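Local coordinates for methanol--corrinoid protein (Methanosarcina barkeri, PDB 2I2X) that carries the methyl group of methanol on its corrinoid cofactor, taking it up with the help of MtaB, and from which MtaA transfers it to coenzyme M, at residues Cys128-Gly133 and Ile138-Val143; Arg86-Asp89 and Phe94-Asn97. All blocks are in the same frame, centred on the assembly; numbering follows the deposited sequence.

Contact 1 of 2, residues Cys128-Gly133 and Ile138-Val143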
ATOM      1  N   CYS B 128       5.703  31.287  16.711  1.00 55.14           N
ATOM      2  CA  CYS B 128       5.696  29.881  16.302  1.00 53.07           C
ATOM      3  C   CYS B 128       4.968  28.999  17.299  1.00 51.70           C
ATOM      4  O   CYS B 128       5.155  29.125  18.511  1.00 51.47           O
ATOM      5  CB  CYS B 128       7.119  29.381  16.137  1.00 53.15           C
ATOM      6  SG  CYS B 128       8.032  30.322  14.931  1.00 53.13           S
ATOM      7  N   HIS B 129       4.139  28.099  16.784  1.00 49.92           N
ATOM      8  CA  HIS B 129       3.438  27.156  17.639  1.00 48.37           C
ATOM      9  C   HIS B 129       3.250  25.807  16.962  1.00 47.40           C
ATOM     10  O   HIS B 129       3.359  25.693  15.744  1.00 47.50           O
ATOM     11  CB  HIS B 129       2.081  27.730  18.094  1.00 48.02           C
ATOM     12  CG  HIS B 129       0.979  27.574  17.087  1.00 47.45           C
ATOM     13  ND1 HIS B 129       1.006  28.181  15.844  1.00 46.10           N
ATOM     14  CD2 HIS B 129      -0.187  26.886  17.147  1.00 45.13           C
ATOM     15  CE1 HIS B 129      -0.094  27.867  15.184  1.00 45.29           C
ATOM     16  NE2 HIS B 129      -0.832  27.081  15.950  1.00 44.98           N
ATOM     17  N   VAL B 130       2.985  24.800  17.782  1.00 46.22           N
ATOM     18  CA  VAL B 130       2.529  23.501  17.337  1.00 45.57           C
ATOM     19  C   VAL B 130       1.027  23.450  17.624  1.00 45.52           C
ATOM     20  O   VAL B 130       0.567  23.968  18.648  1.00 45.17           O
ATOM     21  CB  VAL B 130       3.275  22.365  18.079  1.00 45.02           C
ATOM     22  CG1 VAL B 130       2.791  21.014  17.634  1.00 45.19           C
ATOM     23  CG2 VAL B 130       4.743  22.461  17.829  1.00 44.45           C
ATOM     24  N   ALA B 131       0.272  22.850  16.704  1.00 45.44           N
ATOM     25  CA  ALA B 131      -1.188  22.702  16.824  1.00 45.62           C
ATOM     26  C   ALA B 131      -1.626  22.130  18.171  1.00 45.77           C
ATOM     27  O   ALA B 131      -0.902  21.350  18.787  1.00 45.69           O
ATOM     28  CB  ALA B 131      -1.703  21.819  15.696  1.00 45.35           C
ATOM     29  N   GLU B 132      -2.815  22.493  18.640  1.00 46.07           N
ATOM     30  CA  GLU B 132      -3.268  21.883  19.893  1.00 46.70           C
ATOM     31  C   GLU B 132      -3.621  20.424  19.666  1.00 46.03           C
ATOM     32  O   GLU B 132      -4.124  20.052  18.599  1.00 45.82           O
ATOM     33  CB  GLU B 132      -4.385  22.681  20.610  1.00 47.04           C
ATOM     34  CG  GLU B 132      -5.828  22.388  20.201  1.00 48.93           C
ATOM     35  CD  GLU B 132      -6.864  23.169  21.031  1.00 50.04           C
ATOM     36  OE1 GLU B 132      -7.113  22.797  22.211  1.00 46.98           O
ATOM     37  OE2 GLU B 132      -7.433  24.149  20.472  1.00 50.74           O
ATOM     38  N   GLY B 133      -3.314  19.616  20.677  1.00 45.94           N
ATOM     39  CA  GLY B 133      -3.374  18.152  20.610  1.00 45.41           C
ATOM     40  C   GLY B 133      -2.071  17.520  20.136  1.00 45.11           C
ATOM     41  O   GLY B 133      -1.912  16.307  20.184  1.00 45.31           O
ATOM     42  N   ILE B 138       9.805  18.823  16.849  1.00 42.92           N
ATOM     43  CA  ILE B 138      11.093  18.931  16.174  1.00 42.41           C
ATOM     44  C   ILE B 138      11.095  19.877  14.992  1.00 42.55           C
ATOM     45  O   ILE B 138      11.950  20.753  14.898  1.00 42.61           O
ATOM     46  CB  ILE B 138      11.596  17.555  15.750  1.00 42.40           C
ATOM     47  CG1 ILE B 138      11.828  16.702  16.989  1.00 41.97           C
ATOM     48  CG2 ILE B 138      12.879  17.670  14.919  1.00 42.02           C
ATOM     49  CD1 ILE B 138      11.845  15.255  16.701  1.00 41.80           C
ATOM     50  N   GLY B 139      10.131  19.695  14.096  1.00 42.50           N
ATOM     51  CA  GLY B 139       9.999  20.561  12.942  1.00 42.72           C
ATOM     52  C   GLY B 139       9.849  22.013  13.347  1.00 42.52           C
ATOM     53  O   GLY B 139      10.426  22.903  12.714  1.00 42.62           O
ATOM     54  N   LYS B 140       9.073  22.244  14.404  1.00 42.51           N
ATOM     55  CA  LYS B 140       8.878  23.584  14.960  1.00 42.78           C
ATOM     56  C   LYS B 140      10.195  24.162  15.467  1.00 43.11           C
ATOM     57  O   LYS B 140      10.466  25.340  15.276  1.00 42.66           O
ATOM     58  CB  LYS B 140       7.828  23.575  16.077  1.00 42.40           C
ATOM     59  CG  LYS B 140       7.572  24.944  16.706  1.00 41.24           C
ATOM     60  CD  LYS B 140       7.219  24.802  18.190  1.00 40.22           C
ATOM     61  CE  LYS B 140       8.449  24.668  19.079  1.00 38.90           C
ATOM     62  NZ  LYS B 140       8.067  24.094  20.409  1.00 39.58           N
ATOM     63  N   ASN B 141      11.004  23.312  16.098  1.00 44.05           N
ATOM     64  CA  ASN B 141      12.327  23.698  16.586  1.00 44.96           C
ATOM     65  C   ASN B 141      13.304  24.021  15.464  1.00 45.91           C
ATOM     66  O   ASN B 141      14.179  24.868  15.622  1.00 45.91           O
ATOM     67  CB  ASN B 141      12.906  22.613  17.492  1.00 44.42           C
ATOM     68  CG  ASN B 141      12.117  22.444  18.758  1.00 43.62           C
ATOM     69  OD1 ASN B 141      11.408  23.349  19.171  1.00 44.32           O
ATOM     70  ND2 ASN B 141      12.224  21.286  19.381  1.00 42.70           N
ATOM     71  N   ILE B 142      13.151  23.345  14.334  1.00 47.09           N
ATOM     72  CA  ILE B 142      14.014  23.612  13.206  1.00 48.63           C
ATOM     73  C   ILE B 142      13.602  24.928  12.580  1.00 49.96           C
ATOM     74  O   ILE B 142      14.451  25.727  12.176  1.00 50.12           O
ATOM     75  CB  ILE B 142      13.990  22.481  12.165  1.00 48.59           C
ATOM     76  CG1 ILE B 142      14.431  21.160  12.806  1.00 48.02           C
ATOM     77  CG2 ILE B 142      14.897  22.828  10.975  1.00 48.35           C
ATOM     78  CD1 ILE B 142      14.304  19.962  11.883  1.00 47.40           C
ATOM     79  N   VAL B 143      12.294  25.155  12.517  1.00 51.73           N
ATOM     80  CA  VAL B 143      11.748  26.409  11.990  1.00 53.18           C
ATOM     81  C   VAL B 143      12.165  27.576  12.881  1.00 54.09           C
ATOM     82  O   VAL B 143      12.647  28.595  12.378  1.00 54.35           O
ATOM     83  CB  VAL B 143      10.217  26.319  11.792  1.00 53.16           C
ATOM     84  CG1 VAL B 143       9.587  27.697  11.699  1.00 53.07           C
ATOM     85  CG2 VAL B 143       9.908  25.487  10.529  1.00 53.91           C
TER

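Contact 2 of 2, residues Arg86-Asp89 and Phe94-Asn97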
ATOM      1  N   ARG B  86      24.762  28.715   5.118  1.00 41.47           N
ATOM      2  CA  ARG B  86      25.185  28.483   3.738  1.00 40.22           C
ATOM      3  C   ARG B  86      25.640  27.019   3.576  1.00 38.81           C
ATOM      4  O   ARG B  86      25.196  26.307   2.667  1.00 38.34           O
ATOM      5  CB  ARG B  86      26.283  29.472   3.346  1.00 40.55           C
ATOM      6  CG  ARG B  86      27.058  29.136   2.074  1.00 42.35           C
ATOM      7  CD  ARG B  86      26.736  30.068   0.902  1.00 45.76           C
ATOM      8  NE  ARG B  86      27.847  30.091  -0.057  1.00 46.92           N
ATOM      9  CZ  ARG B  86      28.768  31.051  -0.134  1.00 46.93           C
ATOM     10  NH1 ARG B  86      28.717  32.105   0.672  1.00 48.66           N
ATOM     11  NH2 ARG B  86      29.741  30.962  -1.026  1.00 45.66           N
ATOM     12  N   LEU B  87      26.505  26.582   4.484  1.00 37.01           N
ATOM     13  CA  LEU B  87      27.011  25.225   4.477  1.00 35.41           C
ATOM     14  C   LEU B  87      25.925  24.184   4.736  1.00 34.91           C
ATOM     15  O   LEU B  87      25.922  23.132   4.101  1.00 35.15           O
ATOM     16  CB  LEU B  87      28.170  25.077   5.454  1.00 34.84           C
ATOM     17  CG  LEU B  87      29.359  25.979   5.135  1.00 34.15           C
ATOM     18  CD1 LEU B  87      30.390  25.888   6.248  1.00 34.34           C
ATOM     19  CD2 LEU B  87      29.980  25.683   3.764  1.00 31.53           C
ATOM     20  N   TYR B  88      25.002  24.472   5.647  1.00 34.00           N
ATOM     21  CA  TYR B  88      23.832  23.624   5.808  1.00 32.98           C
ATOM     22  C   TYR B  88      23.066  23.504   4.490  1.00 33.30           C
ATOM     23  O   TYR B  88      22.752  22.388   4.057  1.00 33.65           O
ATOM     24  CB  TYR B  88      22.932  24.146   6.915  1.00 32.12           C
ATOM     25  CG  TYR B  88      21.708  23.300   7.169  1.00 30.73           C
ATOM     26  CD1 TYR B  88      21.824  21.942   7.485  1.00 28.65           C
ATOM     27  CD2 TYR B  88      20.429  23.851   7.097  1.00 29.05           C
ATOM     28  CE1 TYR B  88      20.701  21.160   7.715  1.00 27.34           C
ATOM     29  CE2 TYR B  88      19.290  23.066   7.329  1.00 28.26           C
ATOM     30  CZ  TYR B  88      19.438  21.730   7.638  1.00 27.48           C
ATOM     31  OH  TYR B  88      18.335  20.960   7.870  1.00 27.77           O
ATOM     32  N   ASP B  89      22.781  24.643   3.852  1.00 33.63           N
ATOM     33  CA  ASP B  89      22.094  24.678   2.538  1.00 33.67           C
ATOM     34  C   ASP B  89      22.817  23.899   1.456  1.00 32.96           C
ATOM     35  O   ASP B  89      22.190  23.179   0.693  1.00 32.81           O
ATOM     36  CB  ASP B  89      21.869  26.115   2.047  1.00 34.13           C
ATOM     37  CG  ASP B  89      20.638  26.752   2.648  1.00 36.27           C
ATOM     38  OD1 ASP B  89      19.682  26.041   3.043  1.00 38.66           O
ATOM     39  OD2 ASP B  89      20.623  27.991   2.733  1.00 41.11           O
ATOM     40  N   PHE B  94      25.425  19.265   8.843  1.00 23.01           N
ATOM     41  CA  PHE B  94      24.079  18.704   9.103  1.00 22.55           C
ATOM     42  C   PHE B  94      23.309  19.544  10.116  1.00 22.70           C
ATOM     43  O   PHE B  94      23.866  20.451  10.704  1.00 23.07           O
ATOM     44  CB  PHE B  94      24.182  17.257   9.603  1.00 21.82           C
ATOM     45  CG  PHE B  94      24.285  16.219   8.509  1.00 21.42           C
ATOM     46  CD1 PHE B  94      24.884  16.508   7.283  1.00 18.55           C
ATOM     47  CD2 PHE B  94      23.813  14.923   8.728  1.00 19.80           C
ATOM     48  CE1 PHE B  94      24.989  15.515   6.291  1.00 17.52           C
ATOM     49  CE2 PHE B  94      23.916  13.941   7.742  1.00 16.80           C
ATOM     50  CZ  PHE B  94      24.513  14.238   6.527  1.00 15.39           C
ATOM     51  N   LEU B  95      22.037  19.237  10.321  1.00 23.49           N
ATOM     52  CA  LEU B  95      21.215  19.917  11.315  1.00 24.76           C
ATOM     53  C   LEU B  95      21.916  20.043  12.685  1.00 26.24           C
ATOM     54  O   LEU B  95      22.077  21.159  13.188  1.00 25.87           O
ATOM     55  CB  LEU B  95      19.902  19.176  11.490  1.00 24.28           C
ATOM     56  CG  LEU B  95      18.603  19.883  11.857  1.00 25.10           C
ATOM     57  CD1 LEU B  95      17.683  18.887  12.556  1.00 24.08           C
ATOM     58  CD2 LEU B  95      18.758  21.140  12.683  1.00 24.57           C
ATOM     59  N   PRO B  96      22.343  18.909  13.300  1.00 27.51           N
ATOM     60  CA  PRO B  96      22.862  19.111  14.649  1.00 28.55           C
ATOM     61  C   PRO B  96      24.008  20.102  14.727  1.00 29.40           C
ATOM     62  O   PRO B  96      24.258  20.661  15.789  1.00 29.79           O
ATOM     63  CB  PRO B  96      23.284  17.697  15.083  1.00 28.49           C
ATOM     64  CG  PRO B  96      22.368  16.814  14.302  1.00 27.86           C
ATOM     65  CD  PRO B  96      22.373  17.479  12.944  1.00 27.31           C
ATOM     66  N   ASN B  97      24.681  20.346  13.613  1.00 30.52           N
ATOM     67  CA  ASN B  97      25.759  21.338  13.602  1.00 31.39           C
ATOM     68  C   ASN B  97      25.165  22.746  13.641  1.00 32.29           C
ATOM     69  O   ASN B  97      25.714  23.656  14.263  1.00 32.05           O
ATOM     70  CB  ASN B  97      26.646  21.156  12.365  1.00 31.18           C
ATOM     71  CG  ASN B  97      27.186  19.754  12.245  1.00 30.41           C
ATOM     72  OD1 ASN B  97      28.175  19.400  12.882  1.00 29.94           O
ATOM     73  ND2 ASN B  97      26.535  18.941  11.435  1.00 28.14           N
TER

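Contact 1 of 2, residues Cys128-Gly133 and Ile138-Val143
Strand 125-130 and helix 138-149 are the first two elements of a beta-alpha-beta unit in the cobalamin-binding domain, and Val130 and Lys140 make the closest touch between them. The strand and helix segments run nearly antiparallel, at 172°, with their axes 8.6 Å apart, as expected where the chain leaves a strand and returns as a helix over the sheet.

Lys140 does most of the bridging with its aliphatic chain. Its CB already points at the strand; with CG anti to the backbone N (chi1 180°) the chain runs on past Val130, bending at chi2 and chi3 as it crosses the valine. Val130 CG2 comes within 3.4 Å of Lys140 CD and 3.7 Å of Lys140 CB, the two side chains crossing at about a right angle. A branched valine offers a compact methyl to this chain, whereas lysine can bury its methylenes and still bring an ammonium group to acids: NZ forms a salt bridge with Asp137 and a long, weak ion pair with Asp156. These carboxylates probably offset the charge of the ammonium group on a buried residue.

One helical turn further on, the contact is looser and wholly apolar, Cys128 SG standing 4.4 Å from Val143 CG1. Both are small and apolar, and Thr179 of strand 177-181 touches each of them. His129 points its CB away from the helix, and its ND1 is hydrogen-bonded to Thr179 O.

No hydrogen bond joins the segments; what passes directly between them is side-chain packing. Beyond the strand, Gly133 O and Ile138 N are hydrogen-bonded to the corrinoid, and the turn between the segments carries His136, the axial cobalt ligand: the strand-loop-helix of a Rossmann-like B12-binding domain.

Contact 2 of 2, residues Arg86-Asp89 and Phe94-Asn97
The aromatic ring of Tyr88 meets the start of helix 95-113 obliquely, with the peptide link between Phe94 and Leu95 beside its CD1-CE1 side. Tyr88 CE1 lies 3.5 Å from Leu95 N, and Tyr88 CD1 is 3.9 Å from Phe94 C. The same ring makes a cation-pi interaction with Lys236 of the neighbouring MtaB chain. The Phe94 ring takes another course: its CB points away from helix 72-89, and it stacks on Phe417 of MtaB.

With CG anti to the backbone N (chi1 -179°), Tyr88 reaches along the side of Leu95, both side chains pointing the same way. Leu95 CB is 4.3 Å from Tyr88 CE1, and Leu95 CG is 4.1 Å from Tyr88 OH, an apolar flank for the ring. Tyrosine suits this place because it is apolar along its length and polar at its end, where OH is hydrogen-bonded to Asn237 of MtaB. Replacing Tyr88 by alanine removes ring and hydroxyl together, which is likely to leave Asn237 and Lys236 of MtaB without these partners and open a gap beside the Leu95 backbone.

Phe94 occupies the N-cap position. Asn97, three residues on, is modelled with ND2 bonded to Phe94 O at 3.2 Å, but the orientation of its amide is doubtful, because the same ND2 lies only 2.8 Å from Phe94 N, another donor.

No hydrogen bond crosses between the segments. A short non-helical link brings the end of one helix against the beginning of the next, joining two consecutive helices of the helix bundle of MtaC, here built into the interface with MtaB.

In the fold
The two contacts follow one another along the chain: contact 2 closes in the helical N-terminal region before contact 1 opens in the cobalamin-binding domain, helix 95-113 leading on to strand 125-130. Although their centres are 20 Å apart, they meet directly where Ile142 CD1 packs 3.6 Å from Leu95 CD1, joining helix 138-149 to the start of helix 95-113. Both lie near the corrinoid, though differently. Contact 1 supplies pocket residues, and its Val143 side chain is about 4 Å from the cofactor. In contact 2 the Tyr88 side chain is about 6 Å from the bound corrinoid. Tyr88 and Phe94 both engage MtaB, the subunit that mediates methylation of the corrinoid.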